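Local coordinates for protein putative phosphosugar isomerases (Salmonella typhimurium LT2, PDB 3FKJ) that is probably an isomerase acting on phosphorylated sugar derivatives, apparently built from two sugar-isomerase (SIS) type alpha/beta halves, although its substrate is not established, at residues C48-Y60 with G220-C232. Numbering follows the deposited sequence.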
ATOM      1  N   CYS A  48       3.465  -4.125  11.895  1.00 30.20           N
ATOM      2  CA  CYS A  48       2.596  -2.960  12.101  1.00 32.87           C
ATOM      3  C   CYS A  48       3.377  -1.661  12.059  1.00 31.40           C
ATOM      4  O   CYS A  48       4.444  -1.583  12.628  1.00 30.07           O
ATOM      5  CB  CYS A  48       1.896  -3.034  13.464  1.00 31.96           C
ATOM      6  SG  CYS A  48       0.841  -4.479  13.680  1.00 35.06           S
ATOM      7  N   GLY A  49       2.808  -0.665  11.385  1.00 32.40           N
ATOM      8  CA  GLY A  49       3.358   0.675  11.315  1.00 34.38           C
ATOM      9  C   GLY A  49       4.756   0.688  10.769  1.00 32.75           C
ATOM     10  O   GLY A  49       5.005   0.221   9.651  1.00 32.90           O
ATOM     11  N   GLY A  50       5.665   1.251  11.547  1.00 33.12           N
ATOM     12  CA  GLY A  50       7.080   1.283  11.196  1.00 32.57           C
ATOM     13  C   GLY A  50       7.691  -0.093  11.007  1.00 31.55           C
ATOM     14  O   GLY A  50       8.658  -0.245  10.278  1.00 31.42           O
ATOM     15  N   SER A  51       7.131  -1.089  11.673  1.00 31.55           N
ATOM     16  CA  SER A  51       7.604  -2.453  11.538  1.00 33.17           C
ATOM     17  C   SER A  51       7.075  -3.201  10.312  1.00 31.94           C
ATOM     18  O   SER A  51       7.498  -4.318  10.046  1.00 34.56           O
ATOM     19  CB  SER A  51       7.367  -3.228  12.858  1.00 34.84           C
ATOM     20  OG  SER A  51       8.315  -2.814  13.849  1.00 34.61           O
ATOM     21  N   LEU A  52       6.174  -2.562   9.557  1.00 32.23           N
ATOM     22  CA  LEU A  52       5.842  -2.978   8.214  1.00 29.28           C
ATOM     23  C   LEU A  52       6.585  -2.163   7.140  1.00 28.43           C
ATOM     24  O   LEU A  52       7.135  -2.738   6.180  1.00 29.21           O
ATOM     25  CB  LEU A  52       4.347  -2.860   8.011  1.00 28.13           C
ATOM     26  CG  LEU A  52       3.848  -3.357   6.658  1.00 32.65           C
ATOM     27  CD1 LEU A  52       4.350  -4.798   6.353  1.00 27.52           C
ATOM     28  CD2 LEU A  52       2.309  -3.198   6.582  1.00 26.17           C
ATOM     29  N   THR A  53       6.597  -0.845   7.254  1.00 28.18           N
ATOM     30  CA  THR A  53       7.289  -0.003   6.253  1.00 28.72           C
ATOM     31  C   THR A  53       8.814  -0.251   6.264  1.00 31.20           C
ATOM     32  O   THR A  53       9.489  -0.013   5.269  1.00 29.42           O
ATOM     33  CB  THR A  53       7.069   1.517   6.467  1.00 31.13           C
ATOM     34  OG1 THR A  53       7.472   1.901   7.784  1.00 31.12           O
ATOM     35  CG2 THR A  53       5.616   1.984   6.137  1.00 30.09           C
ATOM     36  N   GLY A  54       9.336  -0.758   7.387  1.00 28.97           N
ATOM     37  CA  GLY A  54      10.738  -1.170   7.478  1.00 30.31           C
ATOM     38  C   GLY A  54      11.101  -2.331   6.537  1.00 30.91           C
ATOM     39  O   GLY A  54      12.272  -2.570   6.286  1.00 31.88           O
ATOM     40  N   PHE A  55      10.090  -3.025   6.012  1.00 29.71           N
ATOM     41  CA  PHE A  55      10.255  -4.094   5.062  1.00 30.23           C
ATOM     42  C   PHE A  55      10.193  -3.664   3.602  1.00 31.56           C
ATOM     43  O   PHE A  55      10.473  -4.479   2.731  1.00 31.04           O
ATOM     44  CB  PHE A  55       9.207  -5.192   5.315  1.00 30.79           C
ATOM     45  CG  PHE A  55       9.434  -5.985   6.570  1.00 35.65           C
ATOM     46  CD1 PHE A  55      10.695  -6.538   6.845  1.00 34.92           C
ATOM     47  CD2 PHE A  55       8.393  -6.206   7.466  1.00 27.91           C
ATOM     48  CE1 PHE A  55      10.888  -7.284   7.992  1.00 32.83           C
ATOM     49  CE2 PHE A  55       8.587  -6.935   8.599  1.00 33.83           C
ATOM     50  CZ  PHE A  55       9.832  -7.467   8.878  1.00 28.34           C
ATOM     51  N   TRP A  56       9.823  -2.399   3.328  1.00 33.28           N
ATOM     52  CA  TRP A  56       9.711  -1.903   1.972  1.00 31.65           C
ATOM     53  C   TRP A  56      10.969  -2.109   1.118  1.00 33.41           C
ATOM     54  O   TRP A  56      10.846  -2.492  -0.042  1.00 33.60           O
ATOM     55  CB  TRP A  56       9.361  -0.404   1.929  1.00 32.98           C
ATOM     56  CG  TRP A  56       8.942  -0.022   0.543  1.00 31.46           C
ATOM     57  CD1 TRP A  56       9.707   0.563  -0.418  1.00 36.90           C
ATOM     58  CD2 TRP A  56       7.672  -0.276  -0.052  1.00 36.15           C
ATOM     59  NE1 TRP A  56       8.973   0.720  -1.579  1.00 32.65           N
ATOM     60  CE2 TRP A  56       7.725   0.204  -1.384  1.00 34.21           C
ATOM     61  CE3 TRP A  56       6.488  -0.864   0.408  1.00 44.60           C
ATOM     62  CZ2 TRP A  56       6.633   0.122  -2.268  1.00 48.14           C
ATOM     63  CZ3 TRP A  56       5.379  -0.929  -0.474  1.00 54.29           C
ATOM     64  CH2 TRP A  56       5.463  -0.438  -1.794  1.00 47.77           C
ATOM     65  N   PRO A  57      12.177  -1.819   1.670  1.00 32.75           N
ATOM     66  CA  PRO A  57      13.355  -2.031   0.839  1.00 33.60           C
ATOM     67  C   PRO A  57      13.524  -3.429   0.271  1.00 32.87           C
ATOM     68  O   PRO A  57      13.887  -3.557  -0.898  1.00 33.17           O
ATOM     69  CB  PRO A  57      14.519  -1.625   1.750  1.00 33.70           C
ATOM     70  CG  PRO A  57      13.875  -0.630   2.715  1.00 33.20           C
ATOM     71  CD  PRO A  57      12.535  -1.252   2.982  1.00 34.12           C
ATOM     72  N   GLY A  58      13.312  -4.447   1.095  1.00 32.67           N
ATOM     73  CA  GLY A  58      13.317  -5.810   0.630  1.00 32.99           C
ATOM     74  C   GLY A  58      12.150  -6.164  -0.279  1.00 33.48           C
ATOM     75  O   GLY A  58      12.335  -6.875  -1.297  1.00 32.38           O
ATOM     76  N   LYS A  59      10.955  -5.707   0.086  1.00 31.65           N
ATOM     77  CA  LYS A  59       9.771  -5.930  -0.744  1.00 30.11           C
ATOM     78  C   LYS A  59      10.029  -5.405  -2.154  1.00 30.29           C
ATOM     79  O   LYS A  59       9.875  -6.140  -3.150  1.00 28.69           O
ATOM     80  CB  LYS A  59       8.519  -5.269  -0.119  1.00 31.70           C
ATOM     81  CG  LYS A  59       7.196  -5.489  -0.902  1.00 36.72           C
ATOM     82  CD  LYS A  59       6.390  -4.226  -1.073  1.00 48.68           C
ATOM     83  CE  LYS A  59       4.975  -4.465  -1.636  1.00 56.55           C
ATOM     84  NZ  LYS A  59       4.857  -5.260  -2.907  1.00 48.81           N
ATOM     85  N   TYR A  60      10.474  -4.155  -2.242  1.00 31.90           N
ATOM     86  CA  TYR A  60      10.724  -3.508  -3.532  1.00 32.20           C
ATOM     87  C   TYR A  60      11.804  -4.242  -4.354  1.00 32.32           C
ATOM     88  O   TYR A  60      11.639  -4.466  -5.568  1.00 33.45           O
ATOM     89  CB  TYR A  60      11.034  -1.993  -3.339  1.00 30.55           C
ATOM     90  CG  TYR A  60      11.295  -1.247  -4.636  1.00 29.84           C
ATOM     91  CD1 TYR A  60      10.258  -0.981  -5.524  1.00 30.40           C
ATOM     92  CD2 TYR A  60      12.571  -0.850  -5.000  1.00 29.52           C
ATOM     93  CE1 TYR A  60      10.474  -0.339  -6.728  1.00 32.40           C
ATOM     94  CE2 TYR A  60      12.803  -0.194  -6.249  1.00 27.84           C
ATOM     95  CZ  TYR A  60      11.743   0.077  -7.075  1.00 31.57           C
ATOM     96  OH  TYR A  60      11.939   0.722  -8.282  1.00 37.57           O
ATOM     97  N   GLY A 220       8.780   4.227  -6.178  1.00 30.18           N
ATOM     98  CA  GLY A 220       9.775   3.140  -6.213  1.00 32.14           C
ATOM     99  C   GLY A 220      10.362   2.777  -4.876  1.00 31.00           C
ATOM    100  O   GLY A 220       9.616   2.459  -3.952  1.00 30.26           O
ATOM    101  N   PRO A 221      11.707   2.833  -4.743  1.00 32.44           N
ATOM    102  CA  PRO A 221      12.325   2.331  -3.524  1.00 33.71           C
ATOM    103  C   PRO A 221      12.083   3.236  -2.308  1.00 33.06           C
ATOM    104  O   PRO A 221      12.286   2.807  -1.177  1.00 33.34           O
ATOM    105  CB  PRO A 221      13.826   2.345  -3.878  1.00 34.09           C
ATOM    106  CG  PRO A 221      13.943   3.491  -4.780  1.00 29.49           C
ATOM    107  CD  PRO A 221      12.721   3.416  -5.645  1.00 32.77           C
ATOM    108  N   SER A 222      11.726   4.500  -2.556  1.00 32.04           N
ATOM    109  CA  SER A 222      11.519   5.482  -1.495  1.00 29.84           C
ATOM    110  C   SER A 222      10.074   5.594  -0.955  1.00 30.79           C
ATOM    111  O   SER A 222       9.830   6.380  -0.030  1.00 31.03           O
ATOM    112  CB  SER A 222      11.940   6.871  -1.987  1.00 28.86           C
ATOM    113  OG  SER A 222      13.272   6.935  -2.426  1.00 32.17           O
ATOM    114  N   PHE A 223       9.114   4.868  -1.545  1.00 32.40           N
ATOM    115  CA  PHE A 223       7.750   5.033  -1.178  1.00 32.14           C
ATOM    116  C   PHE A 223       7.469   4.589   0.269  1.00 32.02           C
ATOM    117  O   PHE A 223       6.734   5.249   0.999  1.00 29.57           O
ATOM    118  CB  PHE A 223       6.796   4.386  -2.171  1.00 35.09           C
ATOM    119  CG  PHE A 223       5.371   4.556  -1.774  1.00 37.61           C
ATOM    120  CD1 PHE A 223       4.802   5.806  -1.790  1.00 37.72           C
ATOM    121  CD2 PHE A 223       4.642   3.512  -1.286  1.00 48.78           C
ATOM    122  CE1 PHE A 223       3.515   6.011  -1.366  1.00 35.88           C
ATOM    123  CE2 PHE A 223       3.337   3.708  -0.884  1.00 54.44           C
ATOM    124  CZ  PHE A 223       2.777   4.967  -0.939  1.00 45.75           C
ATOM    125  N   GLY A 224       8.120   3.525   0.715  1.00 33.37           N
ATOM    126  CA  GLY A 224       7.969   3.081   2.105  1.00 33.10           C
ATOM    127  C   GLY A 224       8.381   4.162   3.086  1.00 30.82           C
ATOM    128  O   GLY A 224       7.712   4.421   4.079  1.00 30.71           O
ATOM    129  N   ALA A 225       9.514   4.754   2.816  1.00 30.84           N
ATOM    130  CA  ALA A 225      10.040   5.871   3.606  1.00 31.82           C
ATOM    131  C   ALA A 225       9.078   7.065   3.710  1.00 30.94           C
ATOM    132  O   ALA A 225       8.979   7.732   4.743  1.00 31.35           O
ATOM    133  CB  ALA A 225      11.353   6.325   3.024  1.00 31.59           C
ATOM    134  N   ALA A 226       8.360   7.316   2.638  1.00 30.59           N
ATOM    135  CA  ALA A 226       7.443   8.410   2.580  1.00 28.58           C
ATOM    136  C   ALA A 226       6.243   8.098   3.460  1.00 30.20           C
ATOM    137  O   ALA A 226       5.784   8.940   4.223  1.00 28.39           O
ATOM    138  CB  ALA A 226       7.062   8.704   1.136  1.00 26.23           C
ATOM    139  N   HIS A 227       5.737   6.881   3.344  1.00 28.92           N
ATOM    140  CA  HIS A 227       4.640   6.474   4.127  1.00 30.88           C
ATOM    141  C   HIS A 227       4.992   6.401   5.607  1.00 31.02           C
ATOM    142  O   HIS A 227       4.217   6.854   6.441  1.00 29.60           O
ATOM    143  CB  HIS A 227       4.080   5.148   3.615  1.00 30.31           C
ATOM    144  CG  HIS A 227       2.823   4.751   4.305  1.00 34.03           C
ATOM    145  ND1 HIS A 227       1.664   5.477   4.175  1.00 28.78           N
ATOM    146  CD2 HIS A 227       2.560   3.764   5.203  1.00 29.85           C
ATOM    147  CE1 HIS A 227       0.725   4.922   4.924  1.00 30.80           C
ATOM    148  NE2 HIS A 227       1.240   3.881   5.553  1.00 28.50           N
ATOM    149  N   GLN A 228       6.163   5.830   5.919  1.00 29.41           N
ATOM    150  CA  GLN A 228       6.621   5.788   7.263  1.00 29.38           C
ATOM    151  C   GLN A 228       6.711   7.187   7.882  1.00 29.28           C
ATOM    152  O   GLN A 228       6.250   7.401   8.992  1.00 30.52           O
ATOM    153  CB  GLN A 228       7.976   5.099   7.314  1.00 28.36           C
ATOM    154  CG  GLN A 228       8.574   4.891   8.713  1.00 30.59           C
ATOM    155  CD  GLN A 228       9.818   4.076   8.644  1.00 34.49           C
ATOM    156  OE1 GLN A 228       9.904   3.048   7.901  1.00 32.89           O
ATOM    157  NE2 GLN A 228      10.827   4.545   9.335  1.00 27.97           N
ATOM    158  N   GLU A 229       7.329   8.131   7.179  1.00 28.20           N
ATOM    159  CA  GLU A 229       7.402   9.479   7.688  1.00 28.59           C
ATOM    160  C   GLU A 229       6.027  10.001   8.011  1.00 29.07           C
ATOM    161  O   GLU A 229       5.806  10.663   9.025  1.00 26.65           O
ATOM    162  CB  GLU A 229       8.090  10.387   6.688  1.00 29.22           C
ATOM    163  CG  GLU A 229       8.225  11.837   7.116  1.00 29.37           C
ATOM    164  CD  GLU A 229       9.340  12.101   8.172  1.00 34.09           C
ATOM    165  OE1 GLU A 229      10.103  11.211   8.598  1.00 29.62           O
ATOM    166  OE2 GLU A 229       9.430  13.266   8.578  1.00 32.58           O
ATOM    167  N   SER A 230       5.091   9.740   7.110  1.00 31.37           N
ATOM    168  CA  SER A 230       3.714  10.183   7.281  1.00 30.12           C
ATOM    169  C   SER A 230       3.041   9.647   8.536  1.00 29.42           C
ATOM    170  O   SER A 230       2.529  10.420   9.347  1.00 31.06           O
ATOM    171  CB  SER A 230       2.912   9.795   6.051  1.00 31.21           C
ATOM    172  OG  SER A 230       1.621  10.333   6.112  1.00 30.38           O
ATOM    173  N   ILE A 231       3.058   8.320   8.686  1.00 31.61           N
ATOM    174  CA  ILE A 231       2.311   7.645   9.756  1.00 32.68           C
ATOM    175  C   ILE A 231       3.099   7.573  11.080  1.00 32.95           C
ATOM    176  O   ILE A 231       2.518   7.758  12.140  1.00 28.70           O
ATOM    177  CB  ILE A 231       1.728   6.240   9.306  1.00 32.55           C
ATOM    178  CG1 ILE A 231       2.816   5.260   8.847  1.00 33.76           C
ATOM    179  CG2 ILE A 231       0.632   6.425   8.190  1.00 28.45           C
ATOM    180  CD1 ILE A 231       2.575   3.805   9.366  1.00 33.26           C
ATOM    181  N   CYS A 232       4.421   7.395  11.013  1.00 33.26           N
ATOM    182  CA  CYS A 232       5.229   7.199  12.211  1.00 32.62           C
ATOM    183  C   CYS A 232       5.865   8.442  12.779  1.00 34.45           C
ATOM    184  O   CYS A 232       6.324   8.388  13.898  1.00 36.92           O
ATOM    185  CB  CYS A 232       6.350   6.178  11.949  1.00 33.45           C
ATOM    186  SG  CYS A 232       5.694   4.558  11.576  1.00 37.34           S
TER
HETATM  187  O   HOH W   1      11.088   0.969   9.752  1.00 33.08           O
HETATM  188  O   HOH W   2      11.265   1.950   5.666  1.00 18.90           O
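Trp56 lies flat against the start of helix 223-238, its five-membered ring over Gly224, whose CA sits 4.0 Å from that ring's centroid in a CH-pi contact. The bare CA of Gly224 leaves room for Trp56 CB and the ring it carries. With CG anti to the backbone N (chi1 -167°), the ring reaches across so that NE1 donates to Gly220 O at 3.0 Å, nearly straight (163°), with the acceptor close to the indole plane. Phe223 turns its edge to the same face as Gly224, a T-shaped pair with planes at 70°, while Lys59 CD lies against the opposite face, toward its rim.

One turn on, Tyr60 lays its ring over the Gly220-Pro221 peptide, with CD2 3.6 Å from Pro221 CB; its hydroxyl is held by Glu310.

On the other side of Gly224, Thr53 OG1 donates to Gln228 OE1 (2.7 Å), approaching 31° out of the carbonyl plane, and its CG2 meets the edge of His227. The extended Gln228 chain carries OE1 to two waters as well, one also donating to Gly50 O, the other to Thr53 O.

The SIS domain and the second, probably SIS-type, half thus meet through close helix packing at glycine, with three donors converging on one amide oxygen and probably fixing the orientation of Gln228.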